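Local coordinates for vascular protein tyrosine phosphatase 1 (Rattus norvegicus, PDB 3I36) that probably catalyses, through its cytoplasmic catalytic domain, the hydrolysis of phosphotyrosine in proteins to tyrosine and phosphate, at residues N77-Y82 with R283-Q288; I140-K145 with L200-F205; F254-R259 with Y277-H282. All coordinates share one frame; numbering follows the deposited sequence.

How the interactions relate
The three contacts lie in one protein-tyrosine phosphatase domain. Along the chain, residues 77-82 come first and 283-288 last; interaction 2 and then interaction 3 fall between them. Interaction 2 pairs two strands of the central mixed sheet, and interaction 3 packs helix 249-267 against helix 272-280. These two have centres about 18 Å apart and meet where Leu143 and Val141 touch Phe254. Interaction 1 is centred about 12 Å from interaction 3; its second segment, 283-288, follows directly on 277-282, and Arg280 reaches forward to hydrogen-bond the carbonyl oxygens of Met286 and Val287. Interactions 1 and 2 do not touch, their centres being about 20 Å apart, yet each comes near the loop containing the probable phosphocysteine, Cys244.

Interaction 1: residues N77-Y82 with R283-Q288; sequences NNVLPY and RPLMVQ
The guanidinium of Arg283, which rests against Val79 and Pro81, is gripped through all three of its nitrogens: NE bonds to Gly247 O, NH2 to Ala246 O and NH1 to Asn101 OD1. The bond to CB points away from 77-82, but with chi1 at -174° the extended chain carries the guanidinium back beside Val79 and Pro81. Val79 CG1 sits over one face, 4.0 Å from Arg283 NH2, while Pro81 CB meets the edge. Pro284 fills the middle of the contact. Its CD lies over one face of the Tyr82 ring, 3.9 Å from the centroid, in a CH-pi contact offset toward the rim, and on the backbone side Leu80 O comes within 3.1 Å of the same Pro284 CD. Residues 77-82 follow directly on the KNRY sequence of the phosphotyrosine-recognition loop of this family, and 283-288 end at Gln288, which probably binds substrate. Residues 283-286 form a type II beta turn; proline suits its second position, where a phi near -60° is needed, and Leu285 takes the third with a positive phi of 67°. That turn brings Leu285 CD1 to 3.8 Å from Val79 CG2, the apolar branches crossing obliquely. The Val79 side chain also touches Val248 of the probable substrate-binding loop.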
# COMPACT_ATOMS: atom_id res chain seq x y z
N ASN A 77 12.41 2.11 -12.51
CA ASN A 77 13.62 2.83 -12.16
C ASN A 77 13.34 4.18 -11.50
O ASN A 77 14.21 4.74 -10.83
CB ASN A 77 14.48 3.04 -13.41
CG ASN A 77 15.88 3.50 -13.08
OD1 ASN A 77 16.42 3.16 -12.02
ND2 ASN A 77 16.47 4.29 -13.97
N ASN A 78 12.13 4.69 -11.67
CA ASN A 78 11.77 5.97 -11.08
C ASN A 78 10.85 5.81 -9.88
O ASN A 78 10.23 6.77 -9.42
CB ASN A 78 11.15 6.90 -12.12
CG ASN A 78 9.82 6.40 -12.63
OD1 ASN A 78 9.49 5.21 -12.51
ND2 ASN A 78 9.04 7.30 -13.23
N VAL A 79 10.74 4.59 -9.39
CA VAL A 79 10.05 4.39 -8.13
C VAL A 79 11.00 3.72 -7.16
O VAL A 79 11.11 2.49 -7.10
CB VAL A 79 8.78 3.56 -8.29
CG1 VAL A 79 8.12 3.38 -6.94
CG2 VAL A 79 7.84 4.26 -9.28
N LEU A 80 11.74 4.55 -6.44
CA LEU A 80 12.79 4.06 -5.58
C LEU A 80 12.49 4.46 -4.16
O LEU A 80 12.12 5.59 -3.90
CB LEU A 80 14.13 4.67 -5.98
CG LEU A 80 14.46 4.50 -7.46
CD1 LEU A 80 15.81 5.13 -7.72
CD2 LEU A 80 14.47 3.02 -7.83
N PRO A 81 12.70 3.52 -3.24
CA PRO A 81 12.45 3.80 -1.82
C PRO A 81 13.46 4.82 -1.30
O PRO A 81 14.65 4.71 -1.57
CB PRO A 81 12.68 2.44 -1.16
CG PRO A 81 13.68 1.73 -2.10
CD PRO A 81 13.14 2.14 -3.47
N TYR A 82 12.98 5.79 -0.54
CA TYR A 82 13.89 6.69 0.15
C TYR A 82 14.59 5.92 1.26
O TYR A 82 13.98 5.09 1.93
CB TYR A 82 13.14 7.88 0.75
CG TYR A 82 12.40 8.66 -0.30
CD1 TYR A 82 13.05 9.08 -1.46
CD2 TYR A 82 11.05 8.99 -0.14
CE1 TYR A 82 12.38 9.79 -2.44
CE2 TYR A 82 10.37 9.71 -1.11
CZ TYR A 82 11.04 10.10 -2.26
OH TYR A 82 10.40 10.82 -3.23
N ARG A 283 7.78 7.59 0.59
CA ARG A 283 7.97 6.85 -0.64
C ARG A 283 7.52 7.78 -1.73
O ARG A 283 6.58 8.54 -1.53
CB ARG A 283 7.09 5.61 -0.62
CG ARG A 283 7.28 4.65 -1.79
CD ARG A 283 6.62 3.31 -1.44
NE ARG A 283 6.58 2.37 -2.57
CZ ARG A 283 7.61 1.64 -2.97
NH1 ARG A 283 8.78 1.72 -2.34
NH2 ARG A 283 7.47 0.81 -3.99
N PRO A 284 8.21 7.75 -2.87
CA PRO A 284 7.83 8.64 -3.96
C PRO A 284 6.44 8.32 -4.45
O PRO A 284 5.97 7.18 -4.32
CB PRO A 284 8.84 8.28 -5.06
CG PRO A 284 9.33 6.91 -4.69
CD PRO A 284 9.41 6.97 -3.20
N LEU A 285 5.80 9.35 -5.00
CA LEU A 285 4.64 9.17 -5.86
C LEU A 285 3.40 8.63 -5.17
O LEU A 285 2.42 8.31 -5.83
CB LEU A 285 5.01 8.25 -7.02
CG LEU A 285 6.05 8.84 -7.96
CD1 LEU A 285 6.54 7.80 -8.93
CD2 LEU A 285 5.46 10.06 -8.70
N MET A 286 3.43 8.49 -3.84
CA MET A 286 2.28 7.94 -3.14
C MET A 286 1.06 8.75 -3.52
O MET A 286 1.07 9.97 -3.38
CB MET A 286 2.50 7.97 -1.63
CG MET A 286 3.77 7.24 -1.20
SD MET A 286 3.83 5.57 -1.86
CE MET A 286 2.43 4.87 -1.04
N VAL A 287 0.03 8.06 -4.01
CA VAL A 287 -1.13 8.71 -4.63
C VAL A 287 -0.59 9.40 -5.87
O VAL A 287 -0.24 10.58 -5.88
CB VAL A 287 -1.86 9.69 -3.68
CG1 VAL A 287 -3.16 10.19 -4.33
CG2 VAL A 287 -2.18 8.98 -2.37
N GLN A 288 -0.53 8.61 -6.93
CA GLN A 288 0.37 8.89 -8.02
C GLN A 288 -0.26 9.73 -9.12
O GLN A 288 0.44 10.31 -9.94
CB GLN A 288 0.86 7.57 -8.60
CG GLN A 288 1.83 7.72 -9.73
CD GLN A 288 2.37 6.39 -10.15
OE1 GLN A 288 1.73 5.36 -9.94
NE2 GLN A 288 3.58 6.40 -10.70

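Interaction 2: residues I140-K145 with L200-F205; sequences IVMLTK and LRQFHF
The imidazole of His204 has the sulfur of Met142 over the centre of one face, with SD 3.7 Å from the ring centroid, while Thr144 O lies at its edge. Met142 and His204 ride on two neighbouring parallel strands of the mixed sheet at the heart of the phosphatase fold, and Thr144 lies just past the end of the first. The extended Met142 chain runs alongside the histidine and points the same way. The Phe203 ring, on the other face of the sheet, carries Arg201 CG over one face and meets Ile140 O in plane at its edge; it packs against Phe223 and Val227 of helix 218-231. Residues 140-142 pair with 202-204, and the ladder passes from Ile140 N to Arg201 O (2.9 Å), Phe203 N to Ile140 O, Met142 N to Phe203 O and Phe205 N to Met142 O. Ile140 suits this buried position, its CD1 lying 3.8 Å from Leu200 CD1. Beyond the strand, Leu143 CD2 closes on Phe205 CB at 3.7 Å. Histidine serves well here because both ring nitrogens find partners: ND1 is hydrogen-bonded to Arg185 NH1. His204 NE2 donates to Thr144 O at 2.6 Å, the oxygen standing 17° out of the ring plane.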
# COMPACT_ATOMS: atom_id res chain seq x y z
N ILE A 140 -1.38 -8.86 3.69
CA ILE A 140 -0.90 -8.25 2.47
C ILE A 140 -2.11 -7.71 1.78
O ILE A 140 -3.12 -8.39 1.66
CB ILE A 140 -0.22 -9.26 1.54
CG1 ILE A 140 1.14 -9.67 2.11
CG2 ILE A 140 -0.07 -8.68 0.13
CD1 ILE A 140 1.82 -10.79 1.31
N VAL A 141 -2.01 -6.47 1.31
CA VAL A 141 -3.07 -5.90 0.51
C VAL A 141 -2.49 -5.72 -0.87
O VAL A 141 -1.52 -4.99 -1.06
CB VAL A 141 -3.51 -4.55 1.05
CG1 VAL A 141 -4.55 -3.92 0.12
CG2 VAL A 141 -4.09 -4.73 2.44
N MET A 142 -3.09 -6.41 -1.83
CA MET A 142 -2.60 -6.39 -3.19
C MET A 142 -3.62 -5.69 -4.05
O MET A 142 -4.78 -6.10 -4.10
CB MET A 142 -2.40 -7.80 -3.68
CG MET A 142 -2.06 -7.86 -5.14
SD MET A 142 -1.49 -9.50 -5.60
CE MET A 142 -1.16 -9.22 -7.35
N LEU A 143 -3.19 -4.63 -4.73
CA LEU A 143 -4.16 -3.76 -5.38
C LEU A 143 -3.98 -3.75 -6.87
O LEU A 143 -4.20 -2.75 -7.54
CB LEU A 143 -4.04 -2.35 -4.83
CG LEU A 143 -4.30 -2.26 -3.33
CD1 LEU A 143 -3.71 -0.98 -2.77
CD2 LEU A 143 -5.79 -2.34 -3.05
N THR A 144 -3.57 -4.89 -7.40
CA THR A 144 -3.36 -5.01 -8.82
C THR A 144 -3.63 -6.44 -9.22
O THR A 144 -3.54 -7.36 -8.41
CB THR A 144 -1.90 -4.66 -9.20
OG1 THR A 144 -1.77 -4.69 -10.62
CG2 THR A 144 -0.93 -5.64 -8.58
N LYS A 145 -4.01 -6.64 -10.48
CA LYS A 145 -3.91 -7.96 -11.04
C LYS A 145 -2.45 -8.11 -11.38
O LYS A 145 -1.75 -7.12 -11.56
CB LYS A 145 -4.74 -8.06 -12.31
CG LYS A 145 -6.23 -7.84 -12.10
CD LYS A 145 -6.98 -8.22 -13.37
CE LYS A 145 -8.46 -7.90 -13.27
NZ LYS A 145 -8.69 -6.45 -13.05
N LEU A 200 -0.96 -15.63 7.29
CA LEU A 200 -0.93 -14.40 6.55
C LEU A 200 -2.17 -14.44 5.72
O LEU A 200 -2.53 -15.48 5.17
CB LEU A 200 0.33 -14.32 5.68
CG LEU A 200 0.37 -13.03 4.85
CD1 LEU A 200 1.79 -12.46 4.75
CD2 LEU A 200 -0.22 -13.26 3.47
N ARG A 201 -2.87 -13.32 5.68
CA ARG A 201 -4.00 -13.20 4.80
C ARG A 201 -3.66 -12.16 3.76
O ARG A 201 -3.12 -11.09 4.07
CB ARG A 201 -5.25 -12.75 5.58
CG ARG A 201 -6.42 -12.42 4.67
CD ARG A 201 -7.72 -12.48 5.42
NE ARG A 201 -7.91 -13.79 6.03
CZ ARG A 201 -8.86 -14.06 6.91
NH1 ARG A 201 -9.70 -13.11 7.28
NH2 ARG A 201 -8.96 -15.28 7.43
N GLN A 202 -3.98 -12.48 2.52
CA GLN A 202 -3.71 -11.61 1.42
C GLN A 202 -5.05 -11.14 0.90
O GLN A 202 -5.89 -11.95 0.51
CB GLN A 202 -2.99 -12.36 0.31
CG GLN A 202 -2.70 -11.50 -0.90
CD GLN A 202 -2.48 -12.36 -2.12
OE1 GLN A 202 -3.12 -13.40 -2.27
NE2 GLN A 202 -1.56 -11.95 -2.99
N PHE A 203 -5.23 -9.84 0.90
CA PHE A 203 -6.44 -9.23 0.38
C PHE A 203 -6.13 -8.77 -1.01
O PHE A 203 -5.41 -7.79 -1.21
CB PHE A 203 -6.85 -8.06 1.27
CG PHE A 203 -7.11 -8.47 2.69
CD1 PHE A 203 -8.39 -8.77 3.12
CD2 PHE A 203 -6.06 -8.61 3.58
CE1 PHE A 203 -8.63 -9.15 4.42
CE2 PHE A 203 -6.29 -8.99 4.88
CZ PHE A 203 -7.58 -9.26 5.31
N HIS A 204 -6.64 -9.51 -1.98
CA HIS A 204 -6.34 -9.22 -3.36
C HIS A 204 -7.50 -8.48 -3.99
O HIS A 204 -8.51 -9.08 -4.35
CB HIS A 204 -6.05 -10.51 -4.13
CG HIS A 204 -5.46 -10.26 -5.48
ND1 HIS A 204 -4.97 -11.27 -6.27
CD2 HIS A 204 -5.26 -9.10 -6.15
CE1 HIS A 204 -4.51 -10.74 -7.40
NE2 HIS A 204 -4.66 -9.43 -7.34
N PHE A 205 -7.36 -7.17 -4.09
CA PHE A 205 -8.33 -6.34 -4.76
C PHE A 205 -8.08 -6.50 -6.24
O PHE A 205 -7.07 -6.01 -6.76
CB PHE A 205 -8.13 -4.89 -4.38
CG PHE A 205 -9.28 -4.00 -4.73
CD1 PHE A 205 -9.21 -3.18 -5.85
CD2 PHE A 205 -10.43 -4.00 -3.96
CE1 PHE A 205 -10.27 -2.35 -6.18
CE2 PHE A 205 -11.49 -3.18 -4.28
CZ PHE A 205 -11.41 -2.35 -5.40

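Interaction 3: residues F254-R259 with Y277-H282; sequences FIAIDR and YDLRMH
Arg259 leaves its helix with CG anti to the carbonyl carbon and then bends at chi3 (59°), which turns its guanidinium toward Asp278; the aspartate, with CG opposite its own backbone N (chi1 -172°), extends its carboxylate to meet it. The result is a salt bridge in which both terminal nitrogens converge on a single oxygen: Arg259 NH1 is 2.7 Å and Arg259 NH2 2.8 Å from Asp278 OD2. The oxygen lies close to the guanidinium plane but is met on its anti side, and the two nitrogens come from opposite faces of a carboxylate whose plane stands 83° from the guanidinium. Because both N-H groups aim at one atom, neither bond is straight.

Leu279 slides past the arginine, its CD2 3.4 Å from Arg259 NH1, and the same methyl meets Ile255 CG2 at 3.7 Å. Its other methyl, CD1, reaches Ala256 CB at 4.1 Å. The small alanine suits this place, letting the branched leucine lie close to the helix, while the longer arginine reaches Asp278, one residue before the leucine. A methionine in place of Arg259 would probably leave the Asp278 carboxylate without its charged mate and the two helices joined here mainly by the apolar contacts of Leu279. Farther along, at the end of the segment, His282 turns back, and its ND1 donates to Asp278 O at 2.7 Å from above the carbonyl plane. Helix 249-267 starts within the probable substrate-binding loop, and its packing against helix 272-280 belongs to the helical part of the phosphatase fold behind the signature loop that runs from Cys244 to Arg250.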
# COMPACT_ATOMS: atom_id res chain seq x y z
N PHE A 254 -4.92 3.49 -1.13
CA PHE A 254 -5.47 2.62 -0.12
C PHE A 254 -5.00 3.03 1.27
O PHE A 254 -5.79 3.13 2.22
CB PHE A 254 -5.05 1.19 -0.39
CG PHE A 254 -5.49 0.24 0.68
CD1 PHE A 254 -6.75 -0.32 0.64
CD2 PHE A 254 -4.66 -0.03 1.75
CE1 PHE A 254 -7.17 -1.18 1.62
CE2 PHE A 254 -5.08 -0.89 2.75
CZ PHE A 254 -6.34 -1.46 2.68
N ILE A 255 -3.71 3.28 1.41
CA ILE A 255 -3.19 3.65 2.72
C ILE A 255 -3.82 4.95 3.19
O ILE A 255 -4.24 5.08 4.35
CB ILE A 255 -1.67 3.79 2.70
CG1 ILE A 255 -1.03 2.40 2.53
CG2 ILE A 255 -1.19 4.47 3.99
CD1 ILE A 255 0.46 2.47 2.40
N ALA A 256 -3.93 5.90 2.27
CA ALA A 256 -4.52 7.19 2.64
C ALA A 256 -5.97 7.00 3.06
O ALA A 256 -6.42 7.60 4.03
CB ALA A 256 -4.43 8.17 1.47
N ILE A 257 -6.71 6.16 2.33
CA ILE A 257 -8.11 5.96 2.67
C ILE A 257 -8.20 5.38 4.08
O ILE A 257 -9.04 5.77 4.89
CB ILE A 257 -8.74 4.94 1.73
CG1 ILE A 257 -8.97 5.57 0.36
CG2 ILE A 257 -10.04 4.40 2.30
CD1 ILE A 257 -9.35 4.54 -0.70
N ASP A 258 -7.32 4.45 4.38
CA ASP A 258 -7.36 3.81 5.70
C ASP A 258 -7.13 4.86 6.77
O ASP A 258 -7.82 4.92 7.79
CB ASP A 258 -6.30 2.72 5.79
CG ASP A 258 -6.29 2.05 7.16
OD1 ASP A 258 -7.30 1.42 7.52
OD2 ASP A 258 -5.26 2.16 7.85
N ARG A 259 -6.14 5.71 6.53
CA ARG A 259 -5.79 6.75 7.47
C ARG A 259 -6.91 7.77 7.62
O ARG A 259 -7.21 8.20 8.73
CB ARG A 259 -4.49 7.40 7.05
CG ARG A 259 -3.32 6.44 7.18
CD ARG A 259 -2.04 7.08 6.69
NE ARG A 259 -1.71 8.28 7.44
CZ ARG A 259 -0.54 8.91 7.37
NH1 ARG A 259 0.42 8.42 6.59
NH2 ARG A 259 -0.33 10.01 8.07
N TYR A 277 0.98 14.07 1.95
CA TYR A 277 2.28 14.68 2.22
C TYR A 277 3.16 13.71 3.00
O TYR A 277 4.31 13.42 2.62
CB TYR A 277 2.08 15.95 3.03
CG TYR A 277 3.33 16.77 3.13
CD1 TYR A 277 3.46 17.95 2.39
CD2 TYR A 277 4.37 16.39 3.96
CE1 TYR A 277 4.61 18.71 2.48
CE2 TYR A 277 5.52 17.15 4.06
CZ TYR A 277 5.63 18.31 3.31
OH TYR A 277 6.77 19.07 3.38
N ASP A 278 2.62 13.21 4.09
CA ASP A 278 3.31 12.23 4.91
C ASP A 278 3.71 11.00 4.07
O ASP A 278 4.85 10.54 4.14
CB ASP A 278 2.39 11.80 6.04
CG ASP A 278 3.09 10.92 7.05
OD1 ASP A 278 4.28 11.16 7.34
OD2 ASP A 278 2.42 10.02 7.56
N LEU A 279 2.79 10.47 3.29
CA LEU A 279 3.13 9.34 2.43
C LEU A 279 4.29 9.68 1.52
O LEU A 279 5.23 8.90 1.40
CB LEU A 279 1.92 8.89 1.61
CG LEU A 279 0.74 8.40 2.46
CD1 LEU A 279 -0.37 7.93 1.53
CD2 LEU A 279 1.17 7.29 3.42
N ARG A 280 4.24 10.85 0.90
CA ARG A 280 5.32 11.27 0.00
C ARG A 280 6.66 11.43 0.71
O ARG A 280 7.71 11.28 0.08
CB ARG A 280 4.99 12.59 -0.67
CG ARG A 280 3.83 12.52 -1.64
CD ARG A 280 4.21 11.83 -2.94
NE ARG A 280 3.00 11.77 -3.74
CZ ARG A 280 2.55 12.79 -4.47
NH1 ARG A 280 3.24 13.92 -4.54
NH2 ARG A 280 1.40 12.66 -5.13
N MET A 281 6.63 11.74 1.99
CA MET A 281 7.86 11.82 2.77
C MET A 281 8.42 10.44 3.05
O MET A 281 9.51 10.30 3.60
CB MET A 281 7.62 12.56 4.09
CG MET A 281 7.41 14.04 3.93
SD MET A 281 8.88 14.79 3.21
CE MET A 281 10.11 14.34 4.44
N HIS A 282 7.67 9.40 2.68
CA HIS A 282 8.12 8.03 2.95
C HIS A 282 8.39 7.21 1.70
O HIS A 282 9.14 6.24 1.74
CB HIS A 282 7.13 7.32 3.85
CG HIS A 282 7.17 7.83 5.25
ND1 HIS A 282 6.48 8.95 5.66
CD2 HIS A 282 7.89 7.41 6.33
CE1 HIS A 282 6.73 9.18 6.93
NE2 HIS A 282 7.59 8.27 7.36